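Local coordinates for protein imine reductase (Bacillus cereus, PDB 4D3D) that catalyses the NADPH-dependent, S-selective reduction of the cyclic imine 2-methylpyrroline, probably as a dimer, at residues S46-N51 with G64-S69; L110-P115 with L185-Q190; R251-L256 with G290-S295. All blocks are in the same frame, centred on the assembly; numbering follows the deposited sequence. Where two conformers were deposited one is given.

Contact 1 (S46-N51 with G64-S69)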
loop_
_atom_site.group_PDB
_atom_site.type_symbol
_atom_site.label_atom_id
_atom_site.label_comp_id
_atom_site.label_asym_id
_atom_site.label_seq_id
_atom_site.Cartn_x
_atom_site.Cartn_y
_atom_site.Cartn_z
ATOM N N SER B 46 23.952 35.723 6.039
ATOM C CA SER B 46 25.388 35.519 5.890
ATOM C C SER B 46 25.583 33.974 5.980
ATOM O O SER B 46 25.139 33.397 6.954
ATOM C CB SER B 46 26.107 36.171 7.054
ATOM O OG SER B 46 27.477 35.791 7.071
ATOM N N VAL B 47 26.161 33.360 4.946
ATOM C CA VAL B 47 26.281 31.903 4.867
ATOM C C VAL B 47 27.752 31.498 4.784
ATOM O O VAL B 47 28.414 31.863 3.817
ATOM C CB VAL B 47 25.515 31.346 3.682
ATOM C CG1 VAL B 47 25.574 29.816 3.615
ATOM C CG2 VAL B 47 24.069 31.787 3.723
ATOM N N THR B 48 28.243 30.676 5.723
ATOM C CA THR B 48 29.618 30.173 5.679
ATOM C C THR B 48 29.528 28.705 5.259
ATOM O O THR B 48 28.630 27.982 5.739
ATOM C CB THR B 48 30.265 30.283 7.035
ATOM O OG1 THR B 48 30.408 31.682 7.366
ATOM C CG2 THR B 48 31.598 29.603 7.042
ATOM N N VAL B 49 30.379 28.268 4.311
ATOM C CA VAL B 49 30.323 26.894 3.743
ATOM C C VAL B 49 31.667 26.187 3.807
ATOM O O VAL B 49 32.702 26.861 3.730
ATOM C CB VAL B 49 29.786 26.859 2.295
ATOM C CG1 VAL B 49 28.382 27.490 2.225
ATOM C CG2 VAL B 49 30.722 27.536 1.287
ATOM N N TRP B 50 31.650 24.875 3.958
ATOM C CA TRP B 50 32.801 23.981 3.870
ATOM C C TRP B 50 32.379 22.675 3.194
ATOM O O TRP B 50 31.284 22.164 3.421
ATOM C CB TRP B 50 33.469 23.649 5.239
ATOM C CG TRP B 50 34.703 22.777 5.154
ATOM C CD1 TRP B 50 35.981 23.189 5.012
ATOM C CD2 TRP B 50 34.745 21.356 5.210
ATOM N NE1 TRP B 50 36.816 22.115 4.963
ATOM C CE2 TRP B 50 36.077 20.971 5.031
ATOM C CE3 TRP B 50 33.771 20.363 5.361
ATOM C CZ2 TRP B 50 36.483 19.644 5.055
ATOM C CZ3 TRP B 50 34.134 19.029 5.360
ATOM C CH2 TRP B 50 35.544 18.668 5.195
ATOM N N ASN B 51 33.320 22.148 2.409
ATOM C CA ASN B 51 33.167 20.840 1.778
ATOM C C ASN B 51 34.570 20.225 1.578
ATOM O O ASN B 51 35.525 20.948 1.420
ATOM C CB ASN B 51 32.401 21.086 0.476
ATOM C CG ASN B 51 31.883 19.810 -0.165
ATOM O OD1 ASN B 51 30.909 19.153 0.324
ATOM N ND2 ASN B 51 32.531 19.427 -1.289
ATOM N N GLY B 64 28.031 35.206 -3.021
ATOM C CA GLY B 64 28.247 35.854 -1.688
ATOM C C GLY B 64 28.550 34.943 -0.458
ATOM O O GLY B 64 28.864 35.425 0.611
ATOM N N ALA B 65 28.492 33.633 -0.645
ATOM C CA ALA B 65 28.839 32.668 0.429
ATOM C C ALA B 65 30.273 32.875 0.800
ATOM O O ALA B 65 31.094 33.176 -0.072
ATOM C CB ALA B 65 28.659 31.242 -0.050
ATOM N N ILE B 66 30.595 32.650 2.065
ATOM C CA ILE B 66 31.944 32.703 2.530
ATOM C C ILE B 66 32.467 31.231 2.634
ATOM O O ILE B 66 32.001 30.463 3.489
ATOM C CB ILE B 66 31.955 33.361 3.912
ATOM C CG1 ILE B 66 31.278 34.755 3.851
ATOM C CG2 ILE B 66 33.364 33.416 4.467
ATOM C CD1 ILE B 66 32.017 35.718 2.985
ATOM N N ARG B 67 33.360 30.837 1.744
ATOM C CA ARG B 67 34.023 29.560 1.809
ATOM C C ARG B 67 35.200 29.657 2.775
ATOM O O ARG B 67 36.032 30.569 2.714
ATOM C CB ARG B 67 34.518 29.108 0.445
ATOM C CG ARG B 67 35.372 27.808 0.449
ATOM C CD ARG B 67 35.674 27.261 -0.957
ATOM N NE ARG B 67 36.075 28.358 -1.841
ATOM C CZ ARG B 67 35.945 28.367 -3.183
ATOM N NH1 ARG B 67 35.458 27.318 -3.875
ATOM N NH2 ARG B 67 36.297 29.477 -3.830
ATOM N N VAL B 68 35.267 28.713 3.664
ATOM C CA VAL B 68 36.414 28.546 4.531
ATOM C C VAL B 68 37.179 27.255 4.265
ATOM O O VAL B 68 36.652 26.267 3.771
ATOM C CB VAL B 68 36.019 28.590 6.035
ATOM C CG1 VAL B 68 35.361 29.948 6.345
ATOM C CG2 VAL B 68 35.076 27.481 6.369
ATOM N N SER B 69 38.445 27.282 4.602
ATOM C CA SER B 69 39.308 26.161 4.251
ATOM C C SER B 69 39.098 24.891 5.099
ATOM O O SER B 69 39.194 23.730 4.596
ATOM C CB SER B 69 40.783 26.621 4.341
ATOM O OG SER B 69 41.682 25.511 4.013
HETATM O O HOH W 1 27.230 35.200 3.037
#
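V47, V49 and I66 exchange the backbone hydrogen bonds that join strand 46-50 to the short strand 66-67 in parallel register, T48 beside I66 and V49 beside R67. I66 N gives a nearly straight bond to V47 O (2.9 Å, 173°), V49 N returns one to I66 O (2.9 Å), and V68 N reaches V49 O at 3.2 Å. Around these bonds the alpha carbons make weaker CH...O contacts, the closest from T48 CA to I66 O at 3.2 Å. One water extends the pairing, accepting from V47 N and donating to G64 O, just where G64 ends the preceding helix in a Schellman motif.

A fifth link comes from an indole. A chi1 of -177° swings the W50 ring out towards S69, and its NE1 meets S69 O at 2.9 Å. The acceptor lies in the ring plane, yet NE1 stands well above the plane of the S69 carbonyl and the N-H...O angle is a bent 134°. V68 O lies at the same ring edge, 3.4 Å from CD1.

Side chains meet on both faces of the sheet: T48 with I66 on one, V49 with R67 on the other. The methyl T48 CG2 also meets V68 CG1 at 3.8 Å, the two side chains crossing at about a right angle. V49 CG1 packs on A65 CB, and W50 CB on V68 CG2. The guanidinium of R67 turns to D58 in a salt bridge.

Strand 66-67 is the outermost strand at this end of the sheet, joined to strand 46-50 through helix 58-62 as a beta-alpha-beta unit of the Rossmann-type domain. The chemistry implies an edge strand held chiefly by main-chain bonds, with the indole N-H continuing the link beyond the last backbone bond.

Contact 2 (L110-P115 with L185-Q190)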
loop_
_atom_site.group_PDB
_atom_site.type_symbol
_atom_site.label_atom_id
_atom_site.label_comp_id
_atom_site.label_asym_id
_atom_site.label_seq_id
_atom_site.Cartn_x
_atom_site.Cartn_y
_atom_site.Cartn_z
ATOM N N LEU B 110 20.806 16.200 8.604
ATOM C CA LEU B 110 19.802 15.817 7.578
ATOM C C LEU B 110 20.044 14.496 6.882
ATOM O O LEU B 110 19.289 14.145 6.012
ATOM C CB LEU B 110 19.708 16.909 6.530
ATOM C CG LEU B 110 19.466 18.325 7.074
ATOM C CD1 LEU B 110 19.602 19.363 5.949
ATOM C CD2 LEU B 110 18.151 18.490 7.787
ATOM N N SER B 111 21.047 13.711 7.238
ATOM C CA SER B 111 21.255 12.432 6.569
ATOM C C SER B 111 20.040 11.506 6.807
ATOM O O SER B 111 19.583 11.396 7.949
ATOM C CB SER B 111 22.492 11.756 7.131
ATOM O OG SER B 111 23.708 12.508 6.862
ATOM N N SER B 112 19.571 10.808 5.769
ATOM C CA SER B 112 18.570 9.725 5.949
ATOM C C SER B 112 19.203 8.431 6.450
ATOM O O SER B 112 20.126 7.855 5.820
ATOM C CB SER B 112 17.781 9.523 4.612
ATOM O OG SER B 112 16.764 8.547 4.759
ATOM N N ASP B 113 18.730 7.990 7.603
ATOM C CA ASP B 113 19.151 6.797 8.233
ATOM C C ASP B 113 18.086 6.404 9.270
ATOM O O ASP B 113 16.913 6.890 9.192
ATOM C CB ASP B 113 20.587 6.965 8.873
ATOM C CG ASP B 113 21.388 5.663 8.877
ATOM O OD1 ASP B 113 20.943 4.504 9.240
ATOM O OD2 ASP B 113 22.586 5.742 8.531
ATOM N N THR B 114 18.453 5.426 10.077
ATOM C CA THR B 114 17.592 4.829 10.999
ATOM C C THR B 114 17.402 5.811 12.210
ATOM O O THR B 114 18.226 6.724 12.491
ATOM C CB THR B 114 18.081 3.492 11.474
ATOM O OG1 THR B 114 19.213 3.600 12.364
ATOM C CG2 THR B 114 18.414 2.519 10.281
ATOM N N PRO B 115 16.356 5.537 12.977
ATOM C CA PRO B 115 16.162 6.271 14.238
ATOM C C PRO B 115 17.358 6.056 15.183
ATOM O O PRO B 115 17.778 7.001 15.836
ATOM C CB PRO B 115 14.902 5.602 14.784
ATOM C CG PRO B 115 14.104 5.220 13.536
ATOM C CD PRO B 115 15.160 4.719 12.600
ATOM N N LEU B 185 12.049 8.142 12.191
ATOM C CA LEU B 185 11.011 7.126 12.374
ATOM C C LEU B 185 9.853 7.414 11.435
ATOM O O LEU B 185 9.485 6.542 10.621
ATOM C CB LEU B 185 10.521 7.030 13.772
ATOM C CG LEU B 185 9.369 5.957 13.946
ATOM C CD1 LEU B 185 9.814 4.505 13.790
ATOM C CD2 LEU B 185 8.749 6.274 15.271
ATOM N N TYR B 186 9.314 8.597 11.503
ATOM C CA TYR B 186 8.134 8.962 10.679
ATOM C C TYR B 186 8.438 8.892 9.158
ATOM O O TYR B 186 7.679 8.368 8.355
ATOM C CB TYR B 186 7.592 10.310 11.024
ATOM C CG TYR B 186 6.763 10.356 12.330
ATOM C CD1 TYR B 186 7.347 10.547 13.566
ATOM C CD2 TYR B 186 5.373 10.117 12.305
ATOM C CE1 TYR B 186 6.598 10.561 14.746
ATOM C CE2 TYR B 186 4.626 10.115 13.486
ATOM C CZ TYR B 186 5.214 10.345 14.681
ATOM O OH TYR B 186 4.434 10.389 15.841
ATOM N N TYR B 187 9.642 9.360 8.763
ATOM C CA TYR B 187 10.080 9.244 7.392
ATOM C C TYR B 187 10.179 7.780 6.890
ATOM O O TYR B 187 9.576 7.411 5.846
ATOM C CB TYR B 187 11.463 9.920 7.286
ATOM C CG TYR B 187 11.863 10.072 5.815
ATOM C CD1 TYR B 187 11.464 11.166 5.059
ATOM C CD2 TYR B 187 12.594 9.077 5.216
ATOM C CE1 TYR B 187 11.814 11.263 3.715
ATOM C CE2 TYR B 187 12.973 9.161 3.892
ATOM C CZ TYR B 187 12.564 10.206 3.140
ATOM O OH TYR B 187 12.968 10.241 1.811
ATOM N N GLN B 188 10.861 6.938 7.629
ATOM C CA GLN B 188 11.104 5.579 7.185
ATOM C C GLN B 188 9.830 4.729 7.171
ATOM O O GLN B 188 9.661 3.915 6.248
ATOM C CB GLN B 188 12.141 4.865 8.047
ATOM C CG GLN B 188 13.543 5.470 8.026
ATOM C CD GLN B 188 14.152 5.637 6.646
ATOM O OE1 GLN B 188 13.714 5.025 5.693
ATOM N NE2 GLN B 188 15.209 6.513 6.541
ATOM N N ILE B 189 8.975 4.905 8.166
ATOM C CA ILE B 189 7.709 4.058 8.183
ATOM C C ILE B 189 6.763 4.519 7.019
ATOM O O ILE B 189 6.059 3.678 6.450
ATOM C CB ILE B 189 7.013 4.053 9.560
ATOM C CG1 ILE B 189 6.476 5.398 9.953
ATOM C CG2 ILE B 189 7.959 3.428 10.586
ATOM C CD1 ILE B 189 5.771 5.350 11.333
ATOM N N GLN B 190 6.774 5.790 6.634
ATOM C CA GLN B 190 6.005 6.213 5.449
ATOM C C GLN B 190 6.615 5.611 4.162
ATOM O O GLN B 190 5.886 5.183 3.213
ATOM C CB GLN B 190 5.914 7.740 5.362
ATOM C CG GLN B 190 4.909 8.394 6.308
ATOM C CD GLN B 190 4.750 9.876 5.962
ATOM O OE1 GLN B 190 3.637 10.396 5.677
ATOM N NE2 GLN B 190 5.885 10.511 5.804
#
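S112 and D113 together receive the side-chain amide of Q188, a residue of helix 182-210. Along segment 110-115 the first across the gap is S112, whose OG takes a weak hydrogen bond from Q188 NE2 at 3.1 Å and 131°. The same hydroxyl oxygen lies 3.9 Å from Y187 CE2, approaching that ring obliquely.

D113 offers its main chain to the helix. Its carbonyl O accepts from Q188 NE2 at 3.2 Å, with the nitrogen well above the carbonyl plane and the oxygen tilted 24° from the plane of the amide. The carboxylate turns the other way: D113 OD1 uses its anti lone pair to accept T114 N at 2.8 Å, tying the loop to itself. A bend at chi2 (-54°) curls the Q188 chain, and CG also comes to 3.8 Å from D113 O. NE2 therefore has two oxygen partners, neither ideally placed, which would restrain rotation of the amide only loosely.

T114 is the N-cap of helix 115-127, its OG1 accepting from K117 N; a hydrogen bond also links OG1 to E268 of the second subunit. P115 opens that helix and makes the apolar part of the contact: CG of its ring rests against L185, 3.8 Å from CA and 4.0 Å from CB.

The loop leaves strand 106-109 of the Rossmann-type sheet and leads into helix 115-127, while helix 88-95 lies against S111 and D113 through Y88. Helix 182-210 is the long helix that runs from the Rossmann-type domain to the C-terminal helices. Q188 packs on T265 and I189 on F218 of the second subunit, so this interdomain contact lies at the dimer interface.

Contact 3 (R251-L256 with G290-S295)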
loop_
_atom_site.group_PDB
_atom_site.type_symbol
_atom_site.label_atom_id
_atom_site.label_comp_id
_atom_site.label_asym_id
_atom_site.label_seq_id
_atom_site.Cartn_x
_atom_site.Cartn_y
_atom_site.Cartn_z
ATOM N N ARG B 251 -12.557 -11.948 9.141
ATOM C CA ARG B 251 -11.882 -13.094 9.797
ATOM C C ARG B 251 -10.606 -13.474 8.997
ATOM O O ARG B 251 -10.561 -13.561 7.761
ATOM C CB ARG B 251 -12.845 -14.305 9.884
ATOM C CG ARG B 251 -13.917 -13.956 10.973
ATOM C CD ARG B 251 -14.733 -15.072 11.502
ATOM N NE ARG B 251 -15.840 -14.560 12.351
ATOM C CZ ARG B 251 -15.866 -14.360 13.677
ATOM N NH1 ARG B 251 -14.809 -14.498 14.477
ATOM N NH2 ARG B 251 -17.005 -13.922 14.213
ATOM N N LEU B 252 -9.533 -13.739 9.759
ATOM C CA LEU B 252 -8.252 -14.082 9.095
ATOM C C LEU B 252 -8.362 -15.222 8.103
ATOM O O LEU B 252 -7.750 -15.235 7.060
ATOM C CB LEU B 252 -7.182 -14.425 10.147
ATOM C CG LEU B 252 -5.773 -14.631 9.625
ATOM C CD1 LEU B 252 -5.230 -13.355 8.975
ATOM C CD2 LEU B 252 -4.826 -15.100 10.712
ATOM N N ALA B 253 -9.135 -16.286 8.418
ATOM C CA ALA B 253 -9.245 -17.427 7.519
ATOM C C ALA B 253 -9.779 -17.004 6.169
ATOM O O ALA B 253 -9.380 -17.559 5.141
ATOM C CB ALA B 253 -10.169 -18.477 8.145
ATOM N N MET B 254 -10.698 -16.040 6.193
ATOM C CA MET B 254 -11.280 -15.535 4.929
ATOM C C MET B 254 -10.215 -14.677 4.141
ATOM O O MET B 254 -10.204 -14.721 2.886
ATOM C CB MET B 254 -12.554 -14.742 5.152
ATOM C CG MET B 254 -13.699 -15.506 5.786
ATOM S SD MET B 254 -14.204 -16.858 4.731
ATOM C CE MET B 254 -15.264 -16.016 3.562
ATOM N N GLY B 255 -9.451 -13.911 4.858
ATOM C CA GLY B 255 -8.302 -13.177 4.270
ATOM C C GLY B 255 -7.317 -14.096 3.632
ATOM O O GLY B 255 -6.851 -13.842 2.535
ATOM N N LEU B 256 -6.928 -15.185 4.347
ATOM C CA LEU B 256 -6.026 -16.166 3.748
ATOM C C LEU B 256 -6.529 -16.733 2.407
ATOM O O LEU B 256 -5.868 -16.799 1.418
ATOM C CB LEU B 256 -5.802 -17.372 4.710
ATOM C CG LEU B 256 -4.995 -18.528 4.182
ATOM C CD1 LEU B 256 -3.563 -18.152 3.862
ATOM C CD2 LEU B 256 -5.086 -19.752 5.161
ATOM N N GLY B 290 -2.890 -19.656 15.726
ATOM C CA GLY B 290 -4.216 -19.686 16.354
ATOM C C GLY B 290 -5.119 -18.514 16.181
ATOM O O GLY B 290 -5.879 -18.199 17.103
ATOM N N HIS B 291 -5.052 -17.838 15.019
ATOM C CA HIS B 291 -5.829 -16.616 14.803
ATOM C C HIS B 291 -6.932 -16.728 13.754
ATOM O O HIS B 291 -7.435 -15.665 13.271
ATOM C CB HIS B 291 -4.899 -15.456 14.421
ATOM C CG HIS B 291 -3.890 -15.133 15.460
ATOM N ND1 HIS B 291 -4.156 -14.310 16.532
ATOM C CD2 HIS B 291 -2.614 -15.542 15.622
ATOM C CE1 HIS B 291 -3.091 -14.226 17.310
ATOM N NE2 HIS B 291 -2.146 -14.959 16.775
ATOM N N ALA B 292 -7.395 -17.951 13.446
ATOM C CA ALA B 292 -8.397 -18.128 12.348
ATOM C C ALA B 292 -9.623 -17.218 12.466
ATOM O O ALA B 292 -10.140 -16.790 11.382
ATOM C CB ALA B 292 -8.872 -19.576 12.285
ATOM N N SER B 293 -10.141 -16.985 13.660
ATOM C CA SER B 293 -11.383 -16.221 13.905
ATOM C C SER B 293 -11.168 -14.759 14.287
ATOM O O SER B 293 -12.132 -14.038 14.597
ATOM C CB SER B 293 -12.321 -16.936 14.967
ATOM O OG SER B 293 -12.650 -18.256 14.482
ATOM N N ASP B 294 -9.895 -14.311 14.314
ATOM C CA ASP B 294 -9.618 -12.888 14.563
ATOM C C ASP B 294 -9.534 -12.048 13.294
ATOM O O ASP B 294 -9.460 -12.594 12.177
ATOM C CB ASP B 294 -8.265 -12.754 15.229
ATOM C CG ASP B 294 -8.148 -13.431 16.595
ATOM O OD1 ASP B 294 -9.158 -13.790 17.243
ATOM O OD2 ASP B 294 -6.982 -13.540 17.070
ATOM N N SER B 295 -9.584 -10.727 13.463
ATOM C CA SER B 295 -9.334 -9.798 12.349
ATOM C C SER B 295 -7.953 -10.024 11.800
ATOM O O SER B 295 -7.010 -10.504 12.542
ATOM C CB SER B 295 -9.391 -8.364 12.856
ATOM O OG SER B 295 -9.083 -7.460 11.804
#
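L252 N and A253 N, in the first turn of helix 252-268, donate to carbonyls of the 290-295 loop. L252 N meets D294 O at 2.7 Å, nearly in line with the carbonyl bond, and A253 N meets A292 O at 3.2 Å and 159°. D294 O also has R251 CA within 3.4 Å, a CH...O contact beside the stronger bond.

Side chains flank this pair of bonds. The R251 chain, extended from CG to NE, brings NH1 to S293 O at 2.7 Å; the carbonyl oxygen lies at the guanidinium edge, but the bond is weak, bent to 127°. L252 brings CB to 3.4 Å from H291 O, and its chi1 of -173° carries the branch onward to set CD2 against H291 CB at 3.7 Å. L252 also packs on F283 and M287 of helix 274-288 and on F296 and L299.

Further out, the loop fixes its own shape. H291 to D294 form a type I turn closed by D294 N on H291 O. A bond from H291 ND1 to D294 OD2 (3.0 Å) spans the same two residues, the carboxylate oxygen lying near the imidazole plane and met on its anti side. Next along, S295 OG bonds D250, just ahead of the helix.

R251 is at the N-cap position, and the N-H groups of the next two residues are taken up by carbonyls of a loop that lies beyond the following helix in sequence. This surface contact belongs to the all-helical C-terminal domain of the imine reductase fold and joins the start of helix 252-268 to the turn following helix 274-288.

Overall arrangement
The three contacts follow one another along the length of the chain: the outer edge of the Rossmann-type sheet, the junction of the domains, and the far end of the C-terminal helical domain. Contact 2 lies about 4 Å from the chain's centre, 28 Å from contact 1 and 32 Å from contact 3 between centres. Contacts 1 and 3 are on opposite sides of that centre, 60 Å apart. A bound o-acetaldehydyl-hexaethylene glycol lies about 6 Å from the Y187 side chain of contact 2, and one about 9 Å from that of R251 in contact 3. A224, M225, S228, F232, F235 and Y236 of helix 215-242 line a pocket for this ligand, and S295 touches Y236.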